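Local coordinates for DNA polymerase III subunit delta (Bacillus subtilis, PDB 3ZH9), which probably acts within the ATP-driven sliding-ring loading complex as the wrench that opens the dimeric beta ring for placement on primed DNA, at residues A[177-182]-A[215-220]; A[233-238]-A[332-337]; A[261-266]-A[302-307]. One frame throughout, in Å; residues are numbered along the deposited sequence.

Contact 1: A[177-182]-A[215-220]; sequences LVNGHL and LEQNIF. With SO4 (sulfate ion), chain B.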
loop_
_atom_site.group_PDB
_atom_site.type_symbol
_atom_site.label_atom_id
_atom_site.label_comp_id
_atom_site.label_asym_id
_atom_site.label_seq_id
_atom_site.Cartn_x
_atom_site.Cartn_y
_atom_site.Cartn_z
ATOM N N LEU A 177 6.498 3.888 13.444
ATOM C CA LEU A 177 6.547 2.545 14.006
ATOM C C LEU A 177 6.183 1.484 12.977
ATOM O O LEU A 177 6.720 0.382 12.993
ATOM C CB LEU A 177 5.603 2.428 15.212
ATOM C CG LEU A 177 6.042 3.099 16.518
ATOM C CD1 LEU A 177 4.893 3.086 17.522
ATOM C CD2 LEU A 177 7.285 2.438 17.100
ATOM N N VAL A 178 5.257 1.809 12.084
ATOM C CA VAL A 178 4.801 0.805 11.141
ATOM C C VAL A 178 5.415 1.047 9.776
ATOM O O VAL A 178 4.981 0.463 8.776
ATOM C CB VAL A 178 3.259 0.731 11.067
ATOM C CG1 VAL A 178 2.698 0.397 12.463
ATOM C CG2 VAL A 178 2.675 2.027 10.523
ATOM N N ASN A 179 6.440 1.896 9.754
ATOM C CA ASN A 179 7.181 2.177 8.524
ATOM C C ASN A 179 6.286 2.698 7.412
ATOM O O ASN A 179 6.506 2.379 6.244
ATOM C CB ASN A 179 7.903 0.921 8.020
ATOM C CG ASN A 179 9.243 1.240 7.349
ATOM O OD1 ASN A 179 9.926 2.188 7.729
ATOM N ND2 ASN A 179 9.614 0.449 6.348
ATOM N N GLY A 180 5.261 3.470 7.767
ATOM C CA GLY A 180 4.452 4.132 6.760
ATOM C C GLY A 180 3.391 3.317 6.021
ATOM O O GLY A 180 2.621 3.884 5.258
ATOM N N HIS A 181 3.331 2.004 6.223
ATOM C CA HIS A 181 2.306 1.191 5.541
ATOM C C HIS A 181 0.883 1.605 5.934
ATOM O O HIS A 181 0.539 1.596 7.127
ATOM C CB HIS A 181 2.501 -0.286 5.865
ATOM C CG HIS A 181 3.773 -0.854 5.328
ATOM N ND1 HIS A 181 3.903 -1.287 4.026
ATOM C CD2 HIS A 181 4.980 -1.049 5.914
ATOM C CE1 HIS A 181 5.134 -1.730 3.832
ATOM N NE2 HIS A 181 5.806 -1.601 4.963
ATOM N N LEU A 182 0.058 1.960 4.947
ATOM C CA LEU A 182 -1.294 2.446 5.240
ATOM C C LEU A 182 -2.148 1.353 5.856
ATOM O O LEU A 182 -2.931 1.614 6.759
ATOM C CB LEU A 182 -1.988 3.040 4.002
ATOM C CG LEU A 182 -1.375 4.333 3.433
ATOM C CD1 LEU A 182 -2.313 5.040 2.428
ATOM C CD2 LEU A 182 -0.959 5.292 4.546
ATOM N N LEU A 215 8.970 -5.334 12.484
ATOM C CA LEU A 215 10.231 -5.999 12.150
ATOM C C LEU A 215 10.968 -5.245 11.045
ATOM O O LEU A 215 12.183 -5.032 11.116
ATOM C CB LEU A 215 9.951 -7.435 11.703
ATOM C CG LEU A 215 11.119 -8.360 11.349
ATOM C CD1 LEU A 215 12.126 -8.425 12.484
ATOM C CD2 LEU A 215 10.585 -9.750 11.039
ATOM N N GLU A 216 10.219 -4.822 10.029
ATOM C CA GLU A 216 10.794 -4.116 8.895
ATOM C C GLU A 216 11.334 -2.756 9.325
ATOM O O GLU A 216 12.352 -2.284 8.815
ATOM C CB GLU A 216 9.752 -3.945 7.784
ATOM C CG GLU A 216 10.267 -3.170 6.579
ATOM C CD GLU A 216 9.206 -2.958 5.504
ATOM O OE1 GLU A 216 8.332 -2.079 5.691
ATOM O OE2 GLU A 216 9.258 -3.663 4.469
ATOM N N GLN A 217 10.657 -2.114 10.268
ATOM C CA GLN A 217 11.165 -0.849 10.785
ATOM C C GLN A 217 12.417 -1.097 11.627
ATOM O O GLN A 217 13.395 -0.327 11.568
ATOM C CB GLN A 217 10.089 -0.127 11.600
ATOM C CG GLN A 217 10.652 0.900 12.570
ATOM C CD GLN A 217 11.165 2.128 11.868
ATOM O OE1 GLN A 217 10.799 2.387 10.730
ATOM N NE2 GLN A 217 12.018 2.891 12.539
ATOM N N ASN A 218 12.397 -2.180 12.405
ATOM C CA ASN A 218 13.572 -2.556 13.193
ATOM C C ASN A 218 14.792 -2.792 12.299
ATOM O O ASN A 218 15.885 -2.293 12.588
ATOM C CB ASN A 218 13.284 -3.775 14.070
ATOM C CG ASN A 218 12.682 -3.391 15.420
ATOM O OD1 ASN A 218 13.141 -2.453 16.072
ATOM N ND2 ASN A 218 11.641 -4.094 15.827
ATOM N N ILE A 219 14.594 -3.531 11.206
ATOM C CA ILE A 219 15.662 -3.753 10.219
ATOM C C ILE A 219 16.195 -2.424 9.693
ATOM O O ILE A 219 17.407 -2.202 9.650
ATOM C CB ILE A 219 15.180 -4.609 9.019
ATOM C CG1 ILE A 219 14.752 -6.006 9.475
ATOM C CG2 ILE A 219 16.253 -4.673 7.920
ATOM C CD1 ILE A 219 15.626 -6.595 10.552
ATOM N N PHE A 220 15.292 -1.530 9.295
ATOM C CA PHE A 220 15.719 -0.210 8.840
ATOM C C PHE A 220 16.625 0.450 9.879
ATOM O O PHE A 220 17.712 0.949 9.562
ATOM C CB PHE A 220 14.514 0.701 8.543
ATOM C CG PHE A 220 14.906 2.106 8.162
ATOM C CD1 PHE A 220 15.392 2.384 6.891
ATOM C CD2 PHE A 220 14.810 3.141 9.075
ATOM C CE1 PHE A 220 15.768 3.672 6.537
ATOM C CE2 PHE A 220 15.184 4.425 8.729
ATOM C CZ PHE A 220 15.669 4.689 7.456
HETATM S S SO4 B . 0.390 -1.348 2.306
HETATM O O1 SO4 B . -0.563 -0.274 2.591
HETATM O O2 SO4 B . 1.732 -0.772 2.193
HETATM O O3 SO4 B . 0.004 -1.998 1.050
HETATM O O4 SO4 B . 0.404 -2.346 3.374
#
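Glu216 reaches across with its carboxylate to the edge of the His181 ring and the amide of Asn179, and a single oxygen, OE1, serves both. His181 NE2 gives the shorter bond, 2.7 Å to Glu216 OE1; the oxygen lies in the plane of the ring and is met on its syn side. Asn179 ND2 stands 2.9 Å from Glu216 OE1 and comes from above the carboxylate, 49° out of its plane, so the two donors do not compete for one direction. With CG anti to the backbone N (chi1 178°) and an extended chain beyond it, Glu216 spans the gap from helix 215-227 to the loop. That loop ends helix 168-177 in a Schellman motif with Asn179, at positive phi, as C-prime residue. A type I' turn from Val178 to His181 overlaps this ending, and His181 is the N-cap of helix 182-195. The contact thus ties the junction between two helices to the start of a third, consistent with a seam between the lid-like and C-terminal helical domains of delta subunits. Across the ring from Glu216, His181 ND1 donates to sulfate O2 at 2.9 Å; the ion, also held by Ser183, probably comes from the crystallisation liquor. In the crystal, this would favour the cationic imidazole. Gln217 lays its CB 3.7 Å from Leu177 O, and Arg288 forms a long, weak ion pair with the other Glu216 oxygen.

Contact 2: A[233-238]-A[332-337]; sequences ESLQIF and FLLQLL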
loop_
_atom_site.group_PDB
_atom_site.type_symbol
_atom_site.label_atom_id
_atom_site.label_comp_id
_atom_site.label_asym_id
_atom_site.label_seq_id
_atom_site.Cartn_x
_atom_site.Cartn_y
_atom_site.Cartn_z
ATOM N N GLU A 233 23.887 0.434 20.429
ATOM C CA GLU A 233 22.510 0.662 19.978
ATOM C C GLU A 233 22.065 -0.386 18.957
ATOM O O GLU A 233 20.932 -0.877 19.003
ATOM C CB GLU A 233 22.361 2.054 19.360
ATOM C CG GLU A 233 22.209 3.195 20.358
ATOM C CD GLU A 233 22.137 4.560 19.683
ATOM O OE1 GLU A 233 22.553 4.680 18.511
ATOM O OE2 GLU A 233 21.666 5.520 20.327
ATOM N N SER A 234 22.961 -0.719 18.034
ATOM C CA SER A 234 22.655 -1.690 16.996
ATOM C C SER A 234 22.799 -3.140 17.473
ATOM O O SER A 234 22.080 -4.023 17.003
ATOM C CB SER A 234 23.483 -1.425 15.732
ATOM O OG SER A 234 24.856 -1.666 15.941
ATOM N N LEU A 235 23.712 -3.392 18.406
ATOM C CA LEU A 235 23.789 -4.722 19.000
ATOM C C LEU A 235 22.495 -4.996 19.762
ATOM O O LEU A 235 21.954 -6.100 19.719
ATOM C CB LEU A 235 25.002 -4.858 19.930
ATOM C CG LEU A 235 26.379 -4.928 19.261
ATOM C CD1 LEU A 235 27.465 -5.288 20.280
ATOM C CD2 LEU A 235 26.377 -5.918 18.111
ATOM N N GLN A 236 22.002 -3.974 20.449
ATOM C CA GLN A 236 20.754 -4.065 21.184
ATOM C C GLN A 236 19.544 -4.327 20.279
ATOM O O GLN A 236 18.646 -5.092 20.637
ATOM C CB GLN A 236 20.519 -2.797 21.988
ATOM C CG GLN A 236 19.276 -2.873 22.860
ATOM C CD GLN A 236 19.471 -3.775 24.067
ATOM O OE1 GLN A 236 20.359 -3.546 24.894
ATOM N NE2 GLN A 236 18.647 -4.813 24.168
ATOM N N ILE A 237 19.509 -3.690 19.110
ATOM C CA ILE A 237 18.398 -3.925 18.195
ATOM C C ILE A 237 18.418 -5.375 17.728
ATOM O O ILE A 237 17.393 -6.059 17.749
ATOM C CB ILE A 237 18.406 -2.963 16.979
ATOM C CG1 ILE A 237 18.125 -1.524 17.432
ATOM C CG2 ILE A 237 17.360 -3.387 15.970
ATOM C CD1 ILE A 237 18.545 -0.462 16.425
ATOM N N PHE A 238 19.594 -5.844 17.322
ATOM C CA PHE A 238 19.727 -7.222 16.863
ATOM C C PHE A 238 19.333 -8.231 17.948
ATOM O O PHE A 238 18.602 -9.187 17.685
ATOM C CB PHE A 238 21.149 -7.493 16.350
ATOM C CG PHE A 238 21.354 -8.894 15.859
ATOM C CD1 PHE A 238 20.410 -9.503 15.044
ATOM C CD2 PHE A 238 22.491 -9.606 16.205
ATOM C CE1 PHE A 238 20.588 -10.804 14.591
ATOM C CE2 PHE A 238 22.681 -10.903 15.754
ATOM C CZ PHE A 238 21.730 -11.504 14.945
ATOM N N PHE A 332 28.696 -11.396 10.518
ATOM C CA PHE A 332 28.316 -10.412 9.502
ATOM C C PHE A 332 28.142 -9.005 10.086
ATOM O O PHE A 332 28.743 -8.034 9.608
ATOM C CB PHE A 332 27.025 -10.842 8.805
ATOM C CG PHE A 332 26.444 -9.784 7.891
ATOM C CD1 PHE A 332 27.029 -9.511 6.656
ATOM C CD2 PHE A 332 25.319 -9.061 8.270
ATOM C CE1 PHE A 332 26.506 -8.525 5.823
ATOM C CE2 PHE A 332 24.782 -8.077 7.437
ATOM C CZ PHE A 332 25.375 -7.811 6.212
ATOM N N LEU A 333 27.320 -8.898 11.124
ATOM C CA LEU A 333 27.032 -7.603 11.709
ATOM C C LEU A 333 28.293 -6.997 12.337
ATOM O O LEU A 333 28.506 -5.782 12.279
ATOM C CB LEU A 333 25.892 -7.714 12.733
ATOM C CG LEU A 333 24.532 -8.132 12.147
ATOM C CD1 LEU A 333 23.481 -8.353 13.229
ATOM C CD2 LEU A 333 24.025 -7.110 11.133
ATOM N N LEU A 334 29.127 -7.845 12.935
ATOM C CA LEU A 334 30.397 -7.386 13.494
ATOM C C LEU A 334 31.340 -6.873 12.397
ATOM O O LEU A 334 31.901 -5.787 12.520
ATOM C CB LEU A 334 31.063 -8.481 14.341
ATOM C CG LEU A 334 30.332 -8.804 15.650
ATOM C CD1 LEU A 334 31.031 -9.913 16.418
ATOM C CD2 LEU A 334 30.173 -7.556 16.522
ATOM N N GLN A 335 31.506 -7.644 11.325
ATOM C CA GLN A 335 32.236 -7.152 10.155
ATOM C C GLN A 335 31.758 -5.745 9.765
ATOM O O GLN A 335 32.565 -4.825 9.647
ATOM C CB GLN A 335 32.088 -8.111 8.970
ATOM N N LEU A 336 30.449 -5.575 9.590
ATOM C CA LEU A 336 29.883 -4.274 9.219
ATOM C C LEU A 336 30.256 -3.161 10.190
ATOM O O LEU A 336 30.388 -2.001 9.795
ATOM C CB LEU A 336 28.354 -4.333 9.128
ATOM C CG LEU A 336 27.710 -5.119 7.991
ATOM C CD1 LEU A 336 26.271 -4.653 7.788
ATOM C CD2 LEU A 336 28.512 -4.950 6.718
ATOM N N LEU A 337 30.398 -3.510 11.464
ATOM C CA LEU A 337 30.645 -2.511 12.503
ATOM C C LEU A 337 32.104 -2.054 12.560
ATOM O O LEU A 337 32.386 -0.891 12.870
ATOM C CB LEU A 337 30.190 -3.037 13.860
ATOM C CG LEU A 337 28.678 -3.076 14.061
ATOM C CD1 LEU A 337 28.307 -4.207 15.017
ATOM C CD2 LEU A 337 28.161 -1.717 14.564
#
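Helical segments 233-238 and 332-337 run nearly antiparallel, their N-to-C directions 164° apart and their axes 11.6 Å from each other at the closest point. The nearest alpha carbons, those of Leu235 and Leu333, are still 8.5 Å apart, so side chains alone bridge the space. At one end, Leu333 lays its CD1 methyl over a face of the Phe238 ring in a CH-pi contact, 3.5 Å from the ring centroid and 16° off the normal. The ring is put in place by a first torsion that sets CG of Phe238 anti to the backbone N (chi1 -180°), while Leu333 swings its own CG beside the backbone N to send the methyl across. One turn along helix 325-338, Leu337 divides its branches: CD1 meets Leu235 CD2 at 4.0 Å, and CD2 only packs on Ser234 OG, 3.6 Å away. At the start of its own helix, that hydroxyl has one proton for the carbonyl oxygens of Arg231, the stronger partner, and Lys230. Towards the surface, Leu235 CD2 also comes within 4.4 Å of Leu334 CD2, a looser contact. Helix 215-227 packs against the pair, its Ile226 touching both Ser234 and Leu333. This leucine-rich packing of antiparallel helices belongs to the all-helical C-terminal (post-AAA) domain, which in loaders of this family forms part of the collar.

Contact 3: A[261-266]-A[302-307]; sequences LILQTK and EELRLI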
loop_
_atom_site.group_PDB
_atom_site.type_symbol
_atom_site.label_atom_id
_atom_site.label_comp_id
_atom_site.label_asym_id
_atom_site.label_seq_id
_atom_site.Cartn_x
_atom_site.Cartn_y
_atom_site.Cartn_z
ATOM N N LEU A 261 17.460 -2.887 -2.069
ATOM C CA LEU A 261 16.727 -1.648 -2.306
ATOM C C LEU A 261 17.626 -0.414 -2.293
ATOM O O LEU A 261 17.465 0.488 -3.118
ATOM C CB LEU A 261 15.633 -1.475 -1.262
ATOM C CG LEU A 261 14.750 -0.244 -1.442
ATOM C CD1 LEU A 261 14.101 -0.185 -2.820
ATOM C CD2 LEU A 261 13.700 -0.197 -0.321
ATOM N N ILE A 262 18.545 -0.347 -1.331
ATOM C CA ILE A 262 19.452 0.799 -1.258
ATOM C C ILE A 262 20.308 0.889 -2.523
ATOM O O ILE A 262 20.439 1.949 -3.136
ATOM C CB ILE A 262 20.361 0.699 -0.009
ATOM C CG1 ILE A 262 19.516 0.889 1.254
ATOM C CG2 ILE A 262 21.449 1.761 -0.042
ATOM C CD1 ILE A 262 20.185 0.351 2.488
ATOM N N LEU A 263 20.866 -0.240 -2.937
ATOM C CA LEU A 263 21.689 -0.261 -4.154
ATOM C C LEU A 263 20.888 0.220 -5.379
ATOM O O LEU A 263 21.351 1.067 -6.130
ATOM C CB LEU A 263 22.245 -1.671 -4.401
ATOM C CG LEU A 263 23.156 -1.769 -5.638
ATOM C CD1 LEU A 263 24.543 -1.209 -5.314
ATOM C CD2 LEU A 263 23.247 -3.171 -6.113
ATOM N N GLN A 264 19.682 -0.316 -5.574
ATOM C CA GLN A 264 18.826 0.118 -6.691
ATOM C C GLN A 264 18.502 1.620 -6.647
ATOM O O GLN A 264 18.598 2.338 -7.646
ATOM C CB GLN A 264 17.517 -0.658 -6.667
ATOM C CG GLN A 264 17.638 -2.109 -7.115
ATOM C CD GLN A 264 16.387 -2.887 -6.781
ATOM O OE1 GLN A 264 15.842 -2.762 -5.684
ATOM N NE2 GLN A 264 15.922 -3.687 -7.721
ATOM N N THR A 265 18.076 2.074 -5.479
ATOM C CA THR A 265 17.743 3.468 -5.283
ATOM C C THR A 265 18.963 4.372 -5.553
ATOM O O THR A 265 18.853 5.391 -6.245
ATOM C CB THR A 265 17.191 3.675 -3.861
ATOM O OG1 THR A 265 15.957 2.951 -3.731
ATOM C CG2 THR A 265 16.913 5.123 -3.627
ATOM N N LYS A 266 20.123 3.991 -5.024
ATOM C CA LYS A 266 21.348 4.770 -5.235
ATOM C C LYS A 266 21.677 4.860 -6.725
ATOM O O LYS A 266 22.036 5.914 -7.230
ATOM C CB LYS A 266 22.527 4.151 -4.467
ATOM C CG LYS A 266 23.802 4.983 -4.478
ATOM C CD LYS A 266 24.954 4.215 -3.821
ATOM C CE LYS A 266 26.189 5.092 -3.617
ATOM N NZ LYS A 266 25.984 6.194 -2.632
ATOM N N GLU A 302 30.479 0.272 -4.047
ATOM C CA GLU A 302 31.321 -0.897 -3.801
ATOM C C GLU A 302 31.010 -1.582 -2.471
ATOM O O GLU A 302 31.010 -2.806 -2.391
ATOM C CB GLU A 302 32.823 -0.557 -3.882
ATOM C CG GLU A 302 33.681 -1.748 -3.451
ATOM C CD GLU A 302 35.183 -1.498 -3.497
ATOM O OE1 GLU A 302 35.612 -0.329 -3.652
ATOM O OE2 GLU A 302 35.938 -2.489 -3.373
ATOM N N GLU A 303 30.745 -0.810 -1.422
ATOM C CA GLU A 303 30.325 -1.414 -0.153
ATOM C C GLU A 303 29.040 -2.226 -0.327
ATOM O O GLU A 303 28.919 -3.357 0.145
ATOM C CB GLU A 303 30.049 -0.345 0.888
ATOM C CG GLU A 303 31.266 0.353 1.450
ATOM C CD GLU A 303 30.874 1.360 2.530
ATOM O OE1 GLU A 303 30.492 2.506 2.179
ATOM O OE2 GLU A 303 30.915 0.988 3.726
ATOM N N LEU A 304 28.069 -1.618 -0.998
ATOM C CA LEU A 304 26.758 -2.232 -1.153
ATOM C C LEU A 304 26.860 -3.549 -1.908
ATOM O O LEU A 304 26.226 -4.518 -1.545
ATOM C CB LEU A 304 25.812 -1.249 -1.859
ATOM C CG LEU A 304 25.403 -0.049 -0.992
ATOM C CD1 LEU A 304 24.689 1.032 -1.807
ATOM C CD2 LEU A 304 24.532 -0.507 0.219
ATOM N N ARG A 305 27.675 -3.577 -2.959
ATOM C CA ARG A 305 27.903 -4.799 -3.711
ATOM C C ARG A 305 28.533 -5.893 -2.853
ATOM O O ARG A 305 28.151 -7.044 -2.956
ATOM C CB ARG A 305 28.791 -4.528 -4.931
ATOM C CG ARG A 305 28.088 -3.766 -6.030
ATOM C CD ARG A 305 29.102 -3.227 -7.034
ATOM N NE ARG A 305 28.470 -2.574 -8.186
ATOM C CZ ARG A 305 29.140 -1.855 -9.084
ATOM N NH1 ARG A 305 30.448 -1.674 -8.942
ATOM N NH2 ARG A 305 28.510 -1.304 -10.112
ATOM N N LEU A 306 29.512 -5.530 -2.029
ATOM C CA LEU A 306 30.140 -6.468 -1.099
ATOM C C LEU A 306 29.125 -6.974 -0.084
ATOM O O LEU A 306 29.025 -8.177 0.164
ATOM C CB LEU A 306 31.286 -5.779 -0.347
ATOM C CG LEU A 306 32.396 -5.257 -1.266
ATOM C CD1 LEU A 306 33.422 -4.408 -0.513
ATOM C CD2 LEU A 306 33.081 -6.415 -2.005
ATOM N N ILE A 307 28.362 -6.047 0.492
ATOM C CA ILE A 307 27.404 -6.409 1.528
ATOM C C ILE A 307 26.380 -7.376 0.947
ATOM O O ILE A 307 26.071 -8.405 1.537
ATOM C CB ILE A 307 26.729 -5.163 2.147
ATOM C CG1 ILE A 307 27.731 -4.441 3.064
ATOM C CG2 ILE A 307 25.479 -5.565 2.946
ATOM C CD1 ILE A 307 27.338 -2.988 3.423
#
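Lys266 NZ is gripped by two backbone carbonyls, those of Ala296 and Phe299, at the C-terminal end of helix 286-296 and in the loop after it, while the lysine's aliphatic stem packs on Leu304. Within the C-terminal helical domain, segments 261-266 and 302-307 form an antiparallel helix pair, with directions 150° apart and axes 9.9 Å from each other at the nearest. Leu304 packs knobs-into-holes among Phe259, Ile262, Leu263 and Lys266 of helix 248-269 (i, i+3, i+4, i+7). Its CD1 methyl sits 3.8 Å from Lys266 CD and also touches Ile262 CG2. Ile262 meets Leu304 at about a right angle, its CG2 also 3.8 Å from Leu304 CD2, so one methyl faces both tips of the leucine. Leu263 and Leu304 lie alongside each other, pointing opposite ways, and a trans first torsion (chi1 -178°) carries Leu263 CD1 to 3.7 Å from Leu304 CB. Phe299 also touches Leu304, and Ile262 leans on Gln295 and Ala296 as well. On the far side of helix 248-269, Leu261 O accepts twice: Thr265 OG1 donates at 3.0 Å from 35° above the carbonyl plane, and Thr265 N reaches the same oxygen from the opposite face.

How the contacts relate
Along the chain, both segments of contact 1 precede the rest, and contact 3 falls wholly between the two segments of contact 2. The centres form a nearly even triangle, 18 to 20 Å apart. One segment each of contacts 1 and 2 lies on the successive helices 215-227 and 231-243, and the two contacts meet where Asn218 O packs on Ile237 CG2. Contacts 2 and 3 adjoin through Leu336 and Phe332 against Ile307, joining successive helices 325-338 and 301-319; contacts 1 and 3 do not touch. Contact 1 thus links the C-terminal helical domain to the preceding helical part, whereas contacts 2 and 3 pack that domain internally.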